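Long-range contact in tetratricopeptide repeat protein (Parabacteroides merdae ATCC 43184, PDB 4R7S), which is of unknown function but, as a tetratricopeptide repeat protein built from paired helices, probably serves as a scaffold for binding other proteins: residues L222-K235 / K244-N256. Residues are numbered along the deposited sequence; the frame is centred on the assembly and turned at random.
Sequences LAQYEKERAALDFK and KEVIKELLKLTMN
Leu251 O receives both the backbone N and the hydroxyl of Thr254, which lies against Lys227 and Ala231 of the facing helix. The OG1 bond, 2.5 Å to Leu251 O, lies in the carbonyl plane on a lone pair. With chi1 at 71°, OG1 sits between backbone N and carbonyl carbon and turns back to Leu251 O, while CG2 is left to meet the edge of the Phe234 ring, 3.7 Å from CE2. A threonine thus supplies a polar and an apolar branch at once. Leu250 CB stands over one ring face, 3.7 Å from the centroid and 8° off its normal, a CH-pi contact; Ala230 O lies above the opposite face. An alanine in place of Phe234 would probably leave Leu250 and the Thr254 methyl without their common partner and open a gap between the helices. The antiparallel segments 227-235 and 244-252 run 9.7 Å apart between axes; short Ala231 leaves room for Thr254 and Leu251 CD2, the latter 3.8 Å from Phe234 CB. Ile247 and Leu250 also touch Val215, so helix 244-252 packs against the hairpin of helices 211-223 and 227-238, antiparallel packing characteristic of tetratricopeptide-type arrays, here at the C-terminal end. Cohesion is chiefly apolar, the threonine hydroxyl being satisfied within its own segment.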
ATOM      1  N   LEU A 222      13.319  23.475  -2.393  1.00 41.98           N
ATOM      2  CA  LEU A 222      12.749  24.353  -3.415  1.00 43.55           C
ATOM      3  C   LEU A 222      12.233  25.661  -2.783  1.00 51.94           C
ATOM      4  O   LEU A 222      12.628  26.751  -3.221  1.00 53.12           O
ATOM      5  CB  LEU A 222      11.590  23.677  -4.160  1.00 43.78           C
ATOM      6  CG  LEU A 222      11.787  23.136  -5.559  1.00 49.38           C
ATOM      7  CD1 LEU A 222      10.446  22.700  -6.128  1.00 50.03           C
ATOM      8  CD2 LEU A 222      12.413  24.162  -6.505  1.00 51.54           C
ATOM      9  N   ALA A 223      11.374  25.545  -1.739  1.00 49.18           N
ATOM     10  CA  ALA A 223      10.789  26.689  -1.022  1.00 49.84           C
ATOM     11  C   ALA A 223      11.868  27.575  -0.376  1.00 57.19           C
ATOM     12  O   ALA A 223      11.662  28.785  -0.241  1.00 57.82           O
ATOM     13  CB  ALA A 223       9.810  26.200   0.042  1.00 49.88           C
ATOM     14  N   GLN A 224      13.017  26.975   0.004  1.00 54.42           N
ATOM     15  CA  GLN A 224      14.150  27.681   0.613  1.00 54.13           C
ATOM     16  C   GLN A 224      15.061  28.309  -0.473  1.00 59.89           C
ATOM     17  O   GLN A 224      16.143  28.813  -0.158  1.00 59.96           O
ATOM     18  CB  GLN A 224      14.948  26.732   1.520  1.00 54.78           C
ATOM     19  CG  GLN A 224      14.188  26.281   2.768  1.00 64.68           C
ATOM     20  CD  GLN A 224      14.882  25.174   3.546  1.00 86.07           C
ATOM     21  OE1 GLN A 224      15.766  24.458   3.043  1.00 80.62           O
ATOM     22  NE2 GLN A 224      14.476  24.996   4.802  1.00 81.64           N
ATOM     23  N   TYR A 225      14.589  28.323  -1.739  1.00 57.85           N
ATOM     24  CA  TYR A 225      15.267  28.881  -2.923  1.00 59.15           C
ATOM     25  C   TYR A 225      16.644  28.206  -3.139  1.00 60.88           C
ATOM     26  O   TYR A 225      17.617  28.878  -3.454  1.00 61.95           O
ATOM     27  CB  TYR A 225      15.385  30.439  -2.849  1.00 62.12           C
ATOM     28  CG  TYR A 225      14.120  31.146  -2.389  1.00 65.56           C
ATOM     29  CD1 TYR A 225      13.052  31.349  -3.263  1.00 68.33           C
ATOM     30  CD2 TYR A 225      13.981  31.587  -1.072  1.00 66.09           C
ATOM     31  CE1 TYR A 225      11.874  31.971  -2.836  1.00 70.38           C
ATOM     32  CE2 TYR A 225      12.808  32.208  -0.633  1.00 66.87           C
ATOM     33  CZ  TYR A 225      11.756  32.400  -1.520  1.00 76.78           C
ATOM     34  OH  TYR A 225      10.595  33.012  -1.094  1.00 77.18           O
ATOM     35  N   GLU A 226      16.702  26.871  -2.975  1.00 55.21           N
ATOM     36  CA  GLU A 226      17.893  26.024  -3.136  1.00 53.56           C
ATOM     37  C   GLU A 226      17.582  24.939  -4.149  1.00 54.79           C
ATOM     38  O   GLU A 226      17.495  23.749  -3.808  1.00 52.67           O
ATOM     39  CB  GLU A 226      18.313  25.410  -1.794  1.00 54.30           C
ATOM     40  CG  GLU A 226      18.848  26.404  -0.791  1.00 66.47           C
ATOM     41  CD  GLU A 226      19.519  25.702   0.368  1.00103.28           C
ATOM     42  OE1 GLU A 226      18.801  25.125   1.218  1.00 99.52           O
ATOM     43  OE2 GLU A 226      20.771  25.678   0.393  1.00108.97           O
ATOM     44  N   LYS A 227      17.392  25.378  -5.406  1.00 51.39           N
ATOM     45  CA  LYS A 227      17.016  24.593  -6.583  1.00 50.90           C
ATOM     46  C   LYS A 227      18.004  23.457  -6.919  1.00 54.30           C
ATOM     47  O   LYS A 227      17.556  22.362  -7.280  1.00 53.13           O
ATOM     48  CB  LYS A 227      16.865  25.523  -7.796  1.00 53.68           C
ATOM     49  CG  LYS A 227      15.656  26.453  -7.703  1.00 60.73           C
ATOM     50  CD  LYS A 227      15.238  26.966  -9.074  1.00 62.77           C
ATOM     51  CE  LYS A 227      14.197  28.051  -8.978  1.00 63.74           C
ATOM     52  NZ  LYS A 227      13.951  28.687 -10.299  1.00 79.38           N
ATOM     53  N   GLU A 228      19.326  23.705  -6.792  1.00 51.09           N
ATOM     54  CA  GLU A 228      20.348  22.701  -7.101  1.00 51.41           C
ATOM     55  C   GLU A 228      20.334  21.578  -6.062  1.00 55.12           C
ATOM     56  O   GLU A 228      20.411  20.396  -6.436  1.00 55.62           O
ATOM     57  CB  GLU A 228      21.742  23.326  -7.215  1.00 53.53           C
ATOM     58  CG  GLU A 228      22.587  22.710  -8.323  1.00 69.59           C
ATOM     59  CD  GLU A 228      23.993  23.259  -8.512  1.00103.96           C
ATOM     60  OE1 GLU A 228      24.206  24.477  -8.299  1.00101.56           O
ATOM     61  OE2 GLU A 228      24.879  22.468  -8.918  1.00101.06           O
ATOM     62  N   ARG A 229      20.183  21.939  -4.774  1.00 50.17           N
ATOM     63  CA  ARG A 229      20.084  20.962  -3.682  1.00 49.48           C
ATOM     64  C   ARG A 229      18.772  20.132  -3.823  1.00 50.54           C
ATOM     65  O   ARG A 229      18.809  18.900  -3.725  1.00 49.60           O
ATOM     66  CB  ARG A 229      20.189  21.657  -2.315  1.00 49.98           C
ATOM     67  CG  ARG A 229      21.607  21.581  -1.732  1.00 63.28           C
ATOM     68  CD  ARG A 229      21.954  22.678  -0.736  1.00 78.03           C
ATOM     69  NE  ARG A 229      21.122  22.686   0.476  1.00 99.46           N
ATOM     70  CZ  ARG A 229      21.372  21.988   1.586  1.00120.08           C
ATOM     71  NH1 ARG A 229      22.417  21.170   1.645  1.00111.16           N
ATOM     72  NH2 ARG A 229      20.562  22.086   2.635  1.00104.69           N
ATOM     73  N   ALA A 230      17.653  20.800  -4.174  1.00 45.32           N
ATOM     74  CA  ALA A 230      16.356  20.159  -4.389  1.00 44.47           C
ATOM     75  C   ALA A 230      16.436  19.100  -5.492  1.00 46.33           C
ATOM     76  O   ALA A 230      16.015  17.953  -5.282  1.00 44.01           O
ATOM     77  CB  ALA A 230      15.309  21.208  -4.741  1.00 45.27           C
ATOM     78  N   ALA A 231      17.014  19.482  -6.661  1.00 43.02           N
ATOM     79  CA  ALA A 231      17.173  18.579  -7.808  1.00 43.31           C
ATOM     80  C   ALA A 231      17.922  17.295  -7.421  1.00 46.51           C
ATOM     81  O   ALA A 231      17.485  16.201  -7.796  1.00 45.30           O
ATOM     82  CB  ALA A 231      17.899  19.283  -8.930  1.00 44.44           C
ATOM     83  N   LEU A 232      18.992  17.428  -6.598  1.00 43.86           N
ATOM     84  CA  LEU A 232      19.794  16.283  -6.133  1.00 44.54           C
ATOM     85  C   LEU A 232      18.906  15.279  -5.400  1.00 47.10           C
ATOM     86  O   LEU A 232      18.993  14.078  -5.678  1.00 45.66           O
ATOM     87  CB  LEU A 232      20.976  16.735  -5.247  1.00 45.10           C
ATOM     88  CG  LEU A 232      22.055  17.629  -5.914  1.00 50.91           C
ATOM     89  CD1 LEU A 232      22.968  18.249  -4.881  1.00 50.55           C
ATOM     90  CD2 LEU A 232      22.873  16.872  -6.974  1.00 53.56           C
ATOM     91  N   ASP A 233      17.987  15.800  -4.536  1.00 42.66           N
ATOM     92  CA  ASP A 233      17.013  15.010  -3.793  1.00 41.74           C
ATOM     93  C   ASP A 233      15.950  14.408  -4.729  1.00 44.00           C
ATOM     94  O   ASP A 233      15.635  13.217  -4.591  1.00 42.49           O
ATOM     95  CB  ASP A 233      16.357  15.862  -2.691  1.00 43.92           C
ATOM     96  CG  ASP A 233      17.153  15.989  -1.400  1.00 50.45           C
ATOM     97  OD1 ASP A 233      18.221  15.328  -1.281  1.00 49.21           O
ATOM     98  OD2 ASP A 233      16.708  16.728  -0.507  1.00 55.19           O
ATOM     99  N   PHE A 234      15.426  15.205  -5.706  1.00 39.85           N
ATOM    100  CA  PHE A 234      14.443  14.682  -6.665  1.00 38.96           C
ATOM    101  C   PHE A 234      15.052  13.555  -7.497  1.00 47.35           C
ATOM    102  O   PHE A 234      14.396  12.520  -7.669  1.00 48.00           O
ATOM    103  CB  PHE A 234      13.883  15.787  -7.571  1.00 39.90           C
ATOM    104  CG  PHE A 234      13.073  16.868  -6.882  1.00 39.30           C
ATOM    105  CD1 PHE A 234      12.258  16.567  -5.788  1.00 41.06           C
ATOM    106  CD2 PHE A 234      13.099  18.176  -7.344  1.00 40.49           C
ATOM    107  CE1 PHE A 234      11.513  17.564  -5.150  1.00 41.03           C
ATOM    108  CE2 PHE A 234      12.356  19.175  -6.704  1.00 43.43           C
ATOM    109  CZ  PHE A 234      11.571  18.863  -5.607  1.00 40.79           C
ATOM    110  N   LYS A 235      16.331  13.712  -7.942  1.00 44.86           N
ATOM    111  CA  LYS A 235      17.032  12.659  -8.693  1.00 45.03           C
ATOM    112  C   LYS A 235      17.167  11.387  -7.855  1.00 47.02           C
ATOM    113  O   LYS A 235      16.858  10.293  -8.339  1.00 45.52           O
ATOM    114  CB  LYS A 235      18.410  13.134  -9.161  1.00 48.12           C
ATOM    115  CG  LYS A 235      18.375  13.798 -10.527  1.00 55.25           C
ATOM    116  CD  LYS A 235      19.402  14.907 -10.627  1.00 60.79           C
ATOM    117  CE  LYS A 235      19.484  15.508 -12.017  1.00 78.71           C
ATOM    118  NZ  LYS A 235      20.177  14.614 -12.992  1.00 91.31           N
ATOM    119  N   LYS A 244       7.631   8.689 -11.930  1.00 56.41           N
ATOM    120  CA  LYS A 244       8.460   9.266 -12.991  1.00 56.83           C
ATOM    121  C   LYS A 244       7.847  10.498 -13.619  1.00 57.42           C
ATOM    122  O   LYS A 244       8.598  11.403 -13.962  1.00 55.91           O
ATOM    123  CB  LYS A 244       8.773   8.224 -14.076  1.00 61.67           C
ATOM    124  CG  LYS A 244      10.212   7.703 -13.988  1.00 87.37           C
ATOM    125  CD  LYS A 244      10.320   6.238 -14.425  1.00100.53           C
ATOM    126  CE  LYS A 244      11.750   5.782 -14.617  1.00111.79           C
ATOM    127  NZ  LYS A 244      12.447   5.534 -13.327  1.00119.86           N
ATOM    128  N   GLU A 245       6.505  10.555 -13.751  1.00 55.27           N
ATOM    129  CA  GLU A 245       5.803  11.725 -14.325  1.00 56.48           C
ATOM    130  C   GLU A 245       5.910  12.936 -13.403  1.00 57.28           C
ATOM    131  O   GLU A 245       6.275  14.020 -13.861  1.00 56.73           O
ATOM    132  CB  GLU A 245       4.305  11.452 -14.584  1.00 58.42           C
ATOM    133  CG  GLU A 245       3.965  10.357 -15.576  1.00 74.78           C
ATOM    134  CD  GLU A 245       2.471  10.091 -15.611  1.00110.13           C
ATOM    135  OE1 GLU A 245       1.959   9.450 -14.663  1.00109.43           O
ATOM    136  OE2 GLU A 245       1.804  10.572 -16.557  1.00111.37           O
ATOM    137  N   VAL A 246       5.569  12.734 -12.101  1.00 50.75           N
ATOM    138  CA  VAL A 246       5.565  13.759 -11.054  1.00 48.66           C
ATOM    139  C   VAL A 246       7.007  14.188 -10.776  1.00 52.02           C
ATOM    140  O   VAL A 246       7.270  15.399 -10.703  1.00 51.61           O
ATOM    141  CB  VAL A 246       4.805  13.272  -9.781  1.00 50.64           C
ATOM    142  CG1 VAL A 246       5.155  14.102  -8.540  1.00 49.81           C
ATOM    143  CG2 VAL A 246       3.294  13.270 -10.018  1.00 49.75           C
ATOM    144  N   ILE A 247       7.947  13.213 -10.699  1.00 47.87           N
ATOM    145  CA  ILE A 247       9.352  13.526 -10.456  1.00 48.27           C
ATOM    146  C   ILE A 247       9.898  14.366 -11.617  1.00 51.74           C
ATOM    147  O   ILE A 247      10.714  15.261 -11.376  1.00 51.70           O
ATOM    148  CB  ILE A 247      10.217  12.271 -10.136  1.00 52.33           C
ATOM    149  CG1 ILE A 247      11.385  12.612  -9.194  1.00 53.07           C
ATOM    150  CG2 ILE A 247      10.715  11.570 -11.376  1.00 54.93           C
ATOM    151  CD1 ILE A 247      11.028  12.696  -7.754  1.00 57.92           C
ATOM    152  N   LYS A 248       9.375  14.141 -12.851  1.00 48.69           N
ATOM    153  CA  LYS A 248       9.738  14.900 -14.062  1.00 48.74           C
ATOM    154  C   LYS A 248       9.329  16.393 -13.902  1.00 50.69           C
ATOM    155  O   LYS A 248      10.137  17.276 -14.190  1.00 50.91           O
ATOM    156  CB  LYS A 248       9.081  14.273 -15.324  1.00 51.14           C
ATOM    157  CG  LYS A 248       9.591  14.837 -16.654  1.00 63.79           C
ATOM    158  CD  LYS A 248       8.667  14.547 -17.839  1.00 73.41           C
ATOM    159  CE  LYS A 248       8.203  15.803 -18.545  1.00 85.64           C
ATOM    160  NZ  LYS A 248       9.326  16.542 -19.189  1.00 98.25           N
ATOM    161  N   GLU A 249       8.083  16.652 -13.430  1.00 45.34           N
ATOM    162  CA  GLU A 249       7.527  17.997 -13.215  1.00 44.82           C
ATOM    163  C   GLU A 249       8.250  18.763 -12.095  1.00 47.83           C
ATOM    164  O   GLU A 249       8.402  19.983 -12.213  1.00 47.29           O
ATOM    165  CB  GLU A 249       6.014  17.948 -12.898  1.00 45.61           C
ATOM    166  CG  GLU A 249       5.137  17.297 -13.965  1.00 57.13           C
ATOM    167  CD  GLU A 249       5.107  17.871 -15.374  1.00 80.61           C
ATOM    168  OE1 GLU A 249       5.382  19.081 -15.565  1.00 54.80           O
ATOM    169  OE2 GLU A 249       4.735  17.102 -16.290  1.00 83.86           O
ATOM    170  N   LEU A 250       8.650  18.055 -11.000  1.00 42.95           N
ATOM    171  CA  LEU A 250       9.363  18.654  -9.866  1.00 42.35           C
ATOM    172  C   LEU A 250      10.735  19.115 -10.310  1.00 45.31           C
ATOM    173  O   LEU A 250      11.132  20.239 -10.015  1.00 44.91           O
ATOM    174  CB  LEU A 250       9.501  17.651  -8.695  1.00 41.95           C
ATOM    175  CG  LEU A 250       8.234  17.233  -7.964  1.00 45.40           C
ATOM    176  CD1 LEU A 250       8.525  16.094  -7.012  1.00 44.17           C
ATOM    177  CD2 LEU A 250       7.578  18.415  -7.253  1.00 46.61           C
ATOM    178  N   LEU A 251      11.437  18.254 -11.068  1.00 43.17           N
ATOM    179  CA  LEU A 251      12.748  18.546 -11.638  1.00 43.70           C
ATOM    180  C   LEU A 251      12.719  19.786 -12.518  1.00 47.59           C
ATOM    181  O   LEU A 251      13.649  20.586 -12.409  1.00 46.39           O
ATOM    182  CB  LEU A 251      13.307  17.342 -12.405  1.00 43.91           C
ATOM    183  CG  LEU A 251      13.965  16.313 -11.482  1.00 48.45           C
ATOM    184  CD1 LEU A 251      14.067  14.956 -12.144  1.00 48.45           C
ATOM    185  CD2 LEU A 251      15.325  16.814 -10.958  1.00 51.60           C
ATOM    186  N   LYS A 252      11.642  19.992 -13.339  1.00 45.50           N
ATOM    187  CA  LYS A 252      11.487  21.205 -14.181  1.00 45.80           C
ATOM    188  C   LYS A 252      11.482  22.498 -13.332  1.00 50.09           C
ATOM    189  O   LYS A 252      11.922  23.547 -13.817  1.00 50.85           O
ATOM    190  CB  LYS A 252      10.192  21.166 -15.010  1.00 47.13           C
ATOM    191  CG  LYS A 252      10.181  20.174 -16.160  1.00 51.03           C
ATOM    192  CD  LYS A 252       8.750  19.774 -16.605  1.00 51.00           C
ATOM    193  CE  LYS A 252       7.852  20.938 -17.005  1.00 52.29           C
ATOM    194  NZ  LYS A 252       6.585  20.476 -17.649  1.00 59.48           N
ATOM    195  N   LEU A 253      10.982  22.425 -12.074  1.00 45.35           N
ATOM    196  CA  LEU A 253      10.901  23.600 -11.200  1.00 45.27           C
ATOM    197  C   LEU A 253      12.290  24.005 -10.637  1.00 53.30           C
ATOM    198  O   LEU A 253      12.444  25.128 -10.134  1.00 52.27           O
ATOM    199  CB  LEU A 253       9.875  23.397 -10.058  1.00 44.02           C
ATOM    200  CG  LEU A 253       8.463  22.891 -10.439  1.00 47.28           C
ATOM    201  CD1 LEU A 253       7.581  22.847  -9.249  1.00 46.21           C
ATOM    202  CD2 LEU A 253       7.798  23.734 -11.539  1.00 49.26           C
ATOM    203  N   THR A 254      13.303  23.122 -10.783  1.00 53.51           N
ATOM    204  CA  THR A 254      14.687  23.375 -10.347  1.00 54.83           C
ATOM    205  C   THR A 254      15.577  23.919 -11.484  1.00 64.82           C
ATOM    206  O   THR A 254      16.709  24.320 -11.206  1.00 64.69           O
ATOM    207  CB  THR A 254      15.332  22.080  -9.805  1.00 54.91           C
ATOM    208  OG1 THR A 254      15.570  21.186 -10.887  1.00 46.51           O
ATOM    209  CG2 THR A 254      14.507  21.398  -8.715  1.00 52.09           C
HETATM  210  N   MSE A 255      15.083  23.910 -12.756  1.00 66.45           N
HETATM  211  CA  MSE A 255      15.845  24.274 -13.967  1.00 69.18           C
HETATM  212  C   MSE A 255      15.584  25.716 -14.458  1.00 76.73           C
HETATM  213  O   MSE A 255      15.459  25.951 -15.675  1.00 77.10           O
HETATM  214  CB  MSE A 255      15.579  23.252 -15.091  1.00 72.61           C
HETATM  215  CG  MSE A 255      15.877  21.805 -14.657  1.00 80.79           C
HETATM  216 SE   MSE A 255      15.935  20.462 -16.078  0.75 91.36          SE
HETATM  217  CE  MSE A 255      14.481  19.277 -15.574  1.00 87.31           C
ATOM    218  N   ASN A 256      15.628  26.688 -13.491  1.00 74.80           N
ATOM    219  CA  ASN A 256      15.446  28.154 -13.621  1.00113.10           C
ATOM    220  C   ASN A 256      15.727  28.708 -15.029  1.00128.02           C
ATOM    221  O   ASN A 256      15.036  29.623 -15.474  1.00 82.43           O
ATOM    222  CB  ASN A 256      16.335  28.907 -12.612  1.00113.83           C
ATOM    223  CG  ASN A 256      17.824  28.632 -12.714  1.00135.89           C
ATOM    224  OD1 ASN A 256      18.290  27.492 -12.590  1.00129.63           O
ATOM    225  ND2 ASN A 256      18.612  29.687 -12.882  1.00126.65           N
TER